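Local atomic coordinates of tyrosine-protein phosphatase non-receptor type 18 (Homo sapiens, PDB entry 2OC3), a protein that removes phosphate from phosphotyrosine residues of proteins, including autophosphorylated tyrosine kinases that are overexpressed in tumours, through its tyrosine phosphatase catalytic domain. Residues 121-126 and 189-194; 213-218 and 241-246; 247-252 and 256-261. One frame throughout, in Å; residues are numbered along the deposited sequence.

Contact 1 of 3, residues 121-126 and 189-194; sequences RLVWEF and RSVYQL
Arg-189 lies along one face of the Trp-124 indole. The contact packs helix 116-125 on strand 187-196 of the central mixed sheet of the phosphatase domain, away from the catalytic and substrate-binding residues. The arginine chain begins with CB, 4.1 Å from Trp-124 CZ3. Its CG follows, 3.7 Å from Trp-124 CH2. CD sits over the six-membered ring as a CH-pi contact, 3.9 Å from its centroid. NE passes above CZ2 and forms a salt bridge with Glu-187 of the same strand. CZ ends up over the five-membered ring, a cation-pi contact with the two planes 13° apart. The extended run from CG to NE lets the arginine span both rings. At the tip, Arg-189 NH1 donates to Trp-124 O at 2.9 Å, in the carbonyl plane and on a lone pair. Water 1 joins NH1 to Val-123 O, and water 2 joins NH2 to Trp-124 O. Arg-189 NH2 lies 3.3 Å from Trp-124 NE1, but both are donors, so the closeness comes from stacking alone. Val-123 CG1 touches Val-191 CG2 at 4.3 Å. The pi face and the carbonyls near the helix C-terminal end probably both stabilise the positive charge, and the in-plane bonds fix the guanidinium's rotation.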
# COMPACT_ATOMS: atom_id res chain seq x y z
N ARG A 121 4.88 -14.03 -5.75
CA ARG A 121 3.79 -14.98 -5.46
C ARG A 121 2.50 -14.25 -5.07
O ARG A 121 1.38 -14.62 -5.48
CB ARG A 121 4.20 -15.93 -4.33
CG ARG A 121 5.25 -16.98 -4.70
CD ARG A 121 5.86 -17.66 -3.43
NE ARG A 121 4.86 -18.45 -2.74
CZ ARG A 121 4.80 -18.66 -1.42
NH1 ARG A 121 5.67 -18.16 -0.55
NH2 ARG A 121 3.83 -19.45 -1.01
N LEU A 122 2.66 -13.20 -4.25
CA LEU A 122 1.53 -12.37 -3.82
C LEU A 122 0.88 -11.74 -5.05
O LEU A 122 -0.33 -11.88 -5.26
CB LEU A 122 1.98 -11.31 -2.80
CG LEU A 122 0.97 -10.30 -2.26
CD1 LEU A 122 1.54 -9.67 -0.98
CD2 LEU A 122 0.67 -9.19 -3.24
N VAL A 123 1.69 -11.05 -5.87
CA VAL A 123 1.15 -10.34 -7.02
C VAL A 123 0.44 -11.35 -7.96
O VAL A 123 -0.66 -11.10 -8.45
CB VAL A 123 2.29 -9.60 -7.74
CG1 VAL A 123 1.83 -9.12 -9.12
CG2 VAL A 123 2.80 -8.47 -6.86
N TRP A 124 1.07 -12.50 -8.19
CA TRP A 124 0.49 -13.48 -9.13
C TRP A 124 -0.79 -14.11 -8.57
O TRP A 124 -1.84 -14.21 -9.20
CB TRP A 124 1.52 -14.55 -9.41
CG TRP A 124 1.16 -15.41 -10.60
CD1 TRP A 124 0.42 -16.56 -10.59
CD2 TRP A 124 1.46 -15.13 -11.97
NE1 TRP A 124 0.24 -17.02 -11.87
CE2 TRP A 124 0.90 -16.19 -12.73
CE3 TRP A 124 2.16 -14.12 -12.63
CZ2 TRP A 124 0.99 -16.23 -14.12
CZ3 TRP A 124 2.26 -14.19 -14.01
CH2 TRP A 124 1.68 -15.24 -14.73
N GLU A 125 -0.69 -14.59 -7.34
CA GLU A 125 -1.80 -15.36 -6.74
C GLU A 125 -3.10 -14.56 -6.71
O GLU A 125 -4.19 -15.10 -7.00
CB GLU A 125 -1.46 -15.82 -5.32
CG GLU A 125 -2.63 -16.54 -4.63
CD GLU A 125 -2.24 -17.32 -3.38
OE1 GLU A 125 -1.04 -17.37 -3.02
OE2 GLU A 125 -3.19 -17.90 -2.79
N PHE A 126 -3.02 -13.27 -6.36
CA PHE A 126 -4.20 -12.44 -6.23
C PHE A 126 -4.55 -11.65 -7.50
O PHE A 126 -5.50 -10.87 -7.48
CB PHE A 126 -4.07 -11.58 -4.95
CG PHE A 126 -3.92 -12.44 -3.73
CD1 PHE A 126 -5.01 -13.13 -3.25
CD2 PHE A 126 -2.72 -12.65 -3.13
CE1 PHE A 126 -4.88 -13.97 -2.16
CE2 PHE A 126 -2.59 -13.47 -2.04
CZ PHE A 126 -3.68 -14.14 -1.58
N ARG A 189 1.73 -12.09 -17.98
CA ARG A 189 0.76 -11.07 -17.61
C ARG A 189 1.40 -9.71 -17.67
O ARG A 189 2.58 -9.55 -17.41
CB ARG A 189 0.26 -11.26 -16.15
CG ARG A 189 -0.52 -12.51 -15.95
CD ARG A 189 -1.07 -12.58 -14.50
NE ARG A 189 -1.64 -13.87 -14.29
CZ ARG A 189 -2.01 -14.33 -13.12
NH1 ARG A 189 -1.90 -13.53 -12.04
NH2 ARG A 189 -2.47 -15.57 -13.02
N SER A 190 0.57 -8.70 -17.96
CA SER A 190 0.97 -7.32 -17.79
C SER A 190 0.72 -6.88 -16.35
O SER A 190 -0.39 -6.99 -15.84
CB SER A 190 0.20 -6.40 -18.73
OG SER A 190 0.52 -6.66 -20.08
N VAL A 191 1.74 -6.27 -15.78
CA VAL A 191 1.63 -5.65 -14.44
C VAL A 191 2.21 -4.24 -14.57
O VAL A 191 3.31 -4.06 -15.10
CB VAL A 191 2.37 -6.43 -13.35
CG1 VAL A 191 2.30 -5.68 -12.01
CG2 VAL A 191 1.73 -7.85 -13.22
N TYR A 192 1.42 -3.26 -14.17
CA TYR A 192 1.87 -1.88 -14.12
C TYR A 192 2.36 -1.53 -12.74
O TYR A 192 1.66 -1.87 -11.76
CB TYR A 192 0.73 -0.95 -14.51
CG TYR A 192 0.33 -1.07 -15.99
CD1 TYR A 192 1.02 -0.35 -16.95
CD2 TYR A 192 -0.67 -1.91 -16.41
CE1 TYR A 192 0.71 -0.45 -18.31
CE2 TYR A 192 -1.00 -2.04 -17.81
CZ TYR A 192 -0.30 -1.28 -18.73
OH TYR A 192 -0.59 -1.37 -20.10
N GLN A 193 3.49 -0.85 -12.66
CA GLN A 193 4.03 -0.36 -11.38
C GLN A 193 4.19 1.13 -11.41
O GLN A 193 4.85 1.69 -12.32
CB GLN A 193 5.38 -1.00 -11.11
CG GLN A 193 6.02 -0.62 -9.76
CD GLN A 193 7.51 -0.37 -9.82
OE1 GLN A 193 8.06 -0.15 -10.89
NE2 GLN A 193 8.19 -0.45 -8.68
N LEU A 194 3.56 1.80 -10.46
CA LEU A 194 3.71 3.21 -10.30
C LEU A 194 4.62 3.45 -9.12
O LEU A 194 4.39 2.85 -8.08
CB LEU A 194 2.38 3.86 -10.06
CG LEU A 194 1.43 3.96 -11.26
CD1 LEU A 194 -0.08 3.92 -10.85
CD2 LEU A 194 1.74 5.20 -12.06
O HOH W 1 -0.94 -10.90 -11.30
O HOH W 2 -3.53 -16.20 -10.27

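Contact 2 of 3, residues 213-218 and 241-246; sequences AMVEEA and GVLCTV
Within the two segments, no flat side chain takes part where Val-215 and Met-214 meet Leu-243 and Val-246. The flat group to note is the peptide carbonyl of Gly-241, behind this interface. Thr-245 N and Thr-245 OG1 reach Gly-241 O from opposite faces of its plane. Thr-245 OG1 donates to Gly-241 O at 2.8 Å, tilted 29° from the carbonyl plane, so this polar atom is satisfied within its own helix. Across the contact all touches are between aliphatic or thioether groups. Leu-243 points CD2 at helix 209-222, where it meets Met-214 SD and Val-215 CG2. The extended Met-214 chain crosses Leu-243 at about a right angle. Val-215 CG2 also touches Val-246 CG1 at 4.2 Å. With CG1 of Val-215 anti to its backbone N (chi1 171°), it is CG2 that is left to face helix 238-254. The helix segments cross at -60°, their axes 10.6 Å apart. Met-211 adds to the layer against Leu-243 and Val-246. Helix 238-254 follows the phosphate-binding P-loop of the tyrosine phosphatase fold, which carries the predicted nucleophile Cys-233. Leu-243 lies about 6 Å from Arg-239, side chain to side chain, a probable substrate-binding residue. With no hydrogen bond across it, this buried joint rests on shape and apolar burial.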
# COMPACT_ATOMS: atom_id res chain seq x y z
N ALA A 213 -2.42 12.39 -8.88
CA ALA A 213 -2.18 11.95 -10.26
C ALA A 213 -1.84 10.45 -10.29
O ALA A 213 -2.28 9.70 -11.14
CB ALA A 213 -1.05 12.76 -10.89
N MET A 214 -1.04 10.02 -9.31
CA MET A 214 -0.65 8.60 -9.20
C MET A 214 -1.88 7.71 -8.97
O MET A 214 -2.00 6.66 -9.59
CB MET A 214 0.37 8.45 -8.08
CG MET A 214 0.93 7.08 -7.91
SD MET A 214 1.82 6.96 -6.32
CE MET A 214 2.72 5.39 -6.52
N VAL A 215 -2.73 8.12 -8.04
CA VAL A 215 -3.96 7.38 -7.73
C VAL A 215 -4.91 7.37 -8.93
O VAL A 215 -5.46 6.33 -9.28
CB VAL A 215 -4.64 7.92 -6.47
CG1 VAL A 215 -6.03 7.29 -6.31
CG2 VAL A 215 -3.80 7.59 -5.25
N GLU A 216 -5.05 8.52 -9.57
CA GLU A 216 -5.90 8.60 -10.76
C GLU A 216 -5.43 7.63 -11.84
O GLU A 216 -6.23 6.91 -12.46
CB GLU A 216 -5.93 10.04 -11.30
CG GLU A 216 -6.63 11.06 -10.38
CD GLU A 216 -6.26 12.49 -10.63
OE1 GLU A 216 -5.44 12.81 -11.53
OE2 GLU A 216 -6.79 13.35 -9.87
N GLU A 217 -4.13 7.61 -12.10
CA GLU A 217 -3.61 6.71 -13.11
C GLU A 217 -3.74 5.25 -12.69
O GLU A 217 -4.10 4.38 -13.49
CB GLU A 217 -2.16 7.04 -13.41
CG GLU A 217 -1.49 6.08 -14.42
CD GLU A 217 -2.16 6.02 -15.80
OE1 GLU A 217 -2.77 7.00 -16.25
OE2 GLU A 217 -2.05 4.97 -16.47
N ALA A 218 -3.48 4.93 -11.42
CA ALA A 218 -3.65 3.56 -10.97
C ALA A 218 -5.05 3.06 -11.23
O ALA A 218 -5.25 1.92 -11.60
CB ALA A 218 -3.35 3.43 -9.46
N GLY A 241 -0.48 3.64 4.01
CA GLY A 241 -1.80 3.99 4.53
C GLY A 241 -2.35 5.29 3.98
O GLY A 241 -3.56 5.40 3.75
N VAL A 242 -1.48 6.25 3.70
CA VAL A 242 -1.93 7.48 3.03
C VAL A 242 -2.51 7.13 1.67
O VAL A 242 -3.62 7.55 1.34
CB VAL A 242 -0.80 8.52 2.89
CG1 VAL A 242 -1.25 9.67 1.97
CG2 VAL A 242 -0.42 9.04 4.27
N LEU A 243 -1.78 6.38 0.85
CA LEU A 243 -2.26 6.03 -0.49
C LEU A 243 -3.57 5.28 -0.46
O LEU A 243 -4.48 5.57 -1.25
CB LEU A 243 -1.24 5.20 -1.27
CG LEU A 243 -0.04 5.96 -1.81
CD1 LEU A 243 0.93 5.06 -2.50
CD2 LEU A 243 -0.42 7.09 -2.79
N CYS A 244 -3.69 4.28 0.43
CA CYS A 244 -4.92 3.48 0.49
C CYS A 244 -6.09 4.35 0.91
O CYS A 244 -7.22 4.21 0.38
CB CYS A 244 -4.80 2.29 1.43
SG CYS A 244 -3.61 1.02 0.84
N THR A 245 -5.86 5.26 1.84
CA THR A 245 -6.94 6.11 2.33
C THR A 245 -7.38 7.10 1.24
O THR A 245 -8.58 7.34 1.06
CB THR A 245 -6.55 6.87 3.61
OG1 THR A 245 -6.19 5.93 4.62
CG2 THR A 245 -7.72 7.73 4.09
N VAL A 246 -6.42 7.68 0.51
CA VAL A 246 -6.76 8.62 -0.54
C VAL A 246 -7.61 7.90 -1.60
O VAL A 246 -8.64 8.41 -2.08
CB VAL A 246 -5.48 9.22 -1.17
CG1 VAL A 246 -5.80 9.98 -2.50
CG2 VAL A 246 -4.76 10.09 -0.17

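Contact 3 of 3, residues 247-252 and 256-261; sequences DYVRQL and QMIPPD
A Schellman motif ends helix 238-254, and Leu-252 and Met-257 are the residues it joins. Gln-256 is the first residue to leave helical geometry and has positive phi (66°), which ends the helical path and directs Met-257 N back toward the last turn. Met-257 N then donates to Leu-252 O at 2.9 Å, with an N-H...O angle of 161°. Gln-256 N is also near this oxygen, but its angle is too poor for a bond. Leu-252 O also has a hydrogen bond with Thr-255 OG1. Apolar groups complete the motif. Leu-252 CD2 packs on Met-257 CB at 4.1 Å, the two side chains crossing at about a right angle. The remainder of the Met-257 chain bends away. Ile-258 turns its end back to the helix: CG1 stands beside the backbone N (chi1 -59°), and CD1 meets Leu-252 CD1. Ile-258 CD1 also comes within 3.3 Å of Leu-252 CB, closer than normal for two carbons, so the exact placing of this methyl is doubtful. With an alanine here in place of Leu-252, CD1 and CD2 are gone, which would probably leave a gap beside Met-257 CB and take away part of the packing on Ile-258 CD1. Phe-296 also packs on Ile-258. One turn earlier in the helix, Val-249 CG1 lies 4.4 Å from Ile-258 CD1.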
# COMPACT_ATOMS: atom_id res chain seq x y z
N ASP A 247 -7.22 6.69 -1.96
CA ASP A 247 -7.98 5.96 -2.96
C ASP A 247 -9.34 5.59 -2.44
O ASP A 247 -10.32 5.68 -3.19
CB ASP A 247 -7.29 4.66 -3.38
CG ASP A 247 -8.10 3.91 -4.41
OD1 ASP A 247 -8.04 4.32 -5.59
OD2 ASP A 247 -8.77 2.94 -4.06
N TYR A 248 -9.44 5.11 -1.20
CA TYR A 248 -10.74 4.78 -0.58
C TYR A 248 -11.69 5.99 -0.65
O TYR A 248 -12.87 5.88 -1.08
CB TYR A 248 -10.50 4.32 0.85
CG TYR A 248 -11.72 3.83 1.60
CD1 TYR A 248 -11.93 2.46 1.79
CD2 TYR A 248 -12.58 4.73 2.22
CE1 TYR A 248 -13.03 2.00 2.52
CE2 TYR A 248 -13.68 4.27 2.95
CZ TYR A 248 -13.89 2.91 3.07
OH TYR A 248 -14.95 2.41 3.81
N VAL A 249 -11.21 7.15 -0.19
CA VAL A 249 -12.04 8.36 -0.18
C VAL A 249 -12.39 8.79 -1.60
O VAL A 249 -13.53 9.21 -1.88
CB VAL A 249 -11.40 9.48 0.65
CG1 VAL A 249 -12.28 10.76 0.60
CG2 VAL A 249 -11.19 9.00 2.08
N ARG A 250 -11.46 8.65 -2.53
CA ARG A 250 -11.75 9.01 -3.91
C ARG A 250 -12.80 8.08 -4.50
O ARG A 250 -13.63 8.53 -5.28
CB ARG A 250 -10.48 8.95 -4.74
CG ARG A 250 -10.64 9.44 -6.17
CD ARG A 250 -9.30 9.67 -6.83
NE ARG A 250 -9.49 10.03 -8.24
CZ ARG A 250 -9.65 9.14 -9.22
NH1 ARG A 250 -9.59 7.84 -9.03
NH2 ARG A 250 -9.83 9.58 -10.47
N GLN A 251 -12.78 6.80 -4.17
CA GLN A 251 -13.79 5.89 -4.65
C GLN A 251 -15.16 6.27 -4.09
O GLN A 251 -16.16 6.24 -4.84
CB GLN A 251 -13.45 4.46 -4.31
CG GLN A 251 -12.22 3.96 -5.09
CD GLN A 251 -12.40 4.06 -6.60
OE1 GLN A 251 -12.03 5.05 -7.26
NE2 GLN A 251 -12.96 3.00 -7.15
N LEU A 252 -15.24 6.66 -2.83
CA LEU A 252 -16.52 7.15 -2.27
C LEU A 252 -16.99 8.36 -3.05
O LEU A 252 -18.17 8.49 -3.41
CB LEU A 252 -16.39 7.55 -0.80
CG LEU A 252 -16.18 6.42 0.22
CD1 LEU A 252 -16.02 7.03 1.63
CD2 LEU A 252 -17.29 5.36 0.13
N GLN A 256 -20.43 8.75 -5.47
CA GLN A 256 -21.43 9.63 -4.85
C GLN A 256 -21.86 9.16 -3.47
O GLN A 256 -22.98 9.46 -3.00
CB GLN A 256 -22.64 9.83 -5.79
CG GLN A 256 -22.25 10.19 -7.21
CD GLN A 256 -21.58 11.54 -7.32
OE1 GLN A 256 -22.11 12.56 -6.87
NE2 GLN A 256 -20.39 11.56 -7.95
N MET A 257 -20.95 8.46 -2.78
CA MET A 257 -21.19 7.84 -1.51
C MET A 257 -20.42 8.45 -0.35
O MET A 257 -20.03 7.75 0.59
CB MET A 257 -20.85 6.36 -1.63
CG MET A 257 -21.77 5.58 -2.54
SD MET A 257 -23.47 5.48 -1.87
CE MET A 257 -23.20 4.53 -0.40
N ILE A 258 -20.28 9.77 -0.36
CA ILE A 258 -19.78 10.50 0.80
C ILE A 258 -20.99 10.92 1.65
O ILE A 258 -21.73 11.77 1.24
CB ILE A 258 -18.96 11.75 0.38
CG1 ILE A 258 -17.78 11.37 -0.50
CG2 ILE A 258 -18.43 12.46 1.65
CD1 ILE A 258 -16.68 10.69 0.26
N PRO A 259 -21.17 10.32 2.86
CA PRO A 259 -22.36 10.72 3.63
C PRO A 259 -22.13 12.01 4.37
O PRO A 259 -20.98 12.43 4.50
CB PRO A 259 -22.56 9.55 4.59
CG PRO A 259 -21.22 8.99 4.79
CD PRO A 259 -20.37 9.31 3.56
N PRO A 260 -23.21 12.68 4.82
CA PRO A 260 -23.08 14.00 5.43
C PRO A 260 -22.30 13.99 6.74
O PRO A 260 -21.74 15.02 7.14
CB PRO A 260 -24.55 14.42 5.68
CG PRO A 260 -25.30 13.14 5.71
CD PRO A 260 -24.63 12.25 4.73
N ASP A 261 -22.23 12.83 7.38
CA ASP A 261 -21.41 12.65 8.57
C ASP A 261 -20.10 11.94 8.24
O ASP A 261 -19.54 11.26 9.10
CB ASP A 261 -22.18 11.85 9.62
CG ASP A 261 -22.63 10.48 9.11
OD1 ASP A 261 -22.40 10.15 7.92
OD2 ASP A 261 -23.21 9.74 9.92

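Overall arrangement
Contacts 1 and 2 are buried, while contact 3 is partly exposed and farthest from the centre of the chain. Contact 1 packs helix 116-125 on strand 187-196 of the central mixed sheet. Contact 2 joins two helices, and contact 3 closes the far end of one of them, helix 238-254. Leu-194 of contact 1 touches Met-214, Glu-217 and Ala-218, so strand 187-196 packs directly on helix 209-222. Val-215 touches Asp-247 and Arg-250, and Glu-216 touches Arg-250. Contacts 1 and 3 do not touch. The chemistry differs: a stacked, hydrated arginine beside a small valine contact in contact 1, purely apolar packing in contact 2, and backbone capping with apolar cover in contact 3.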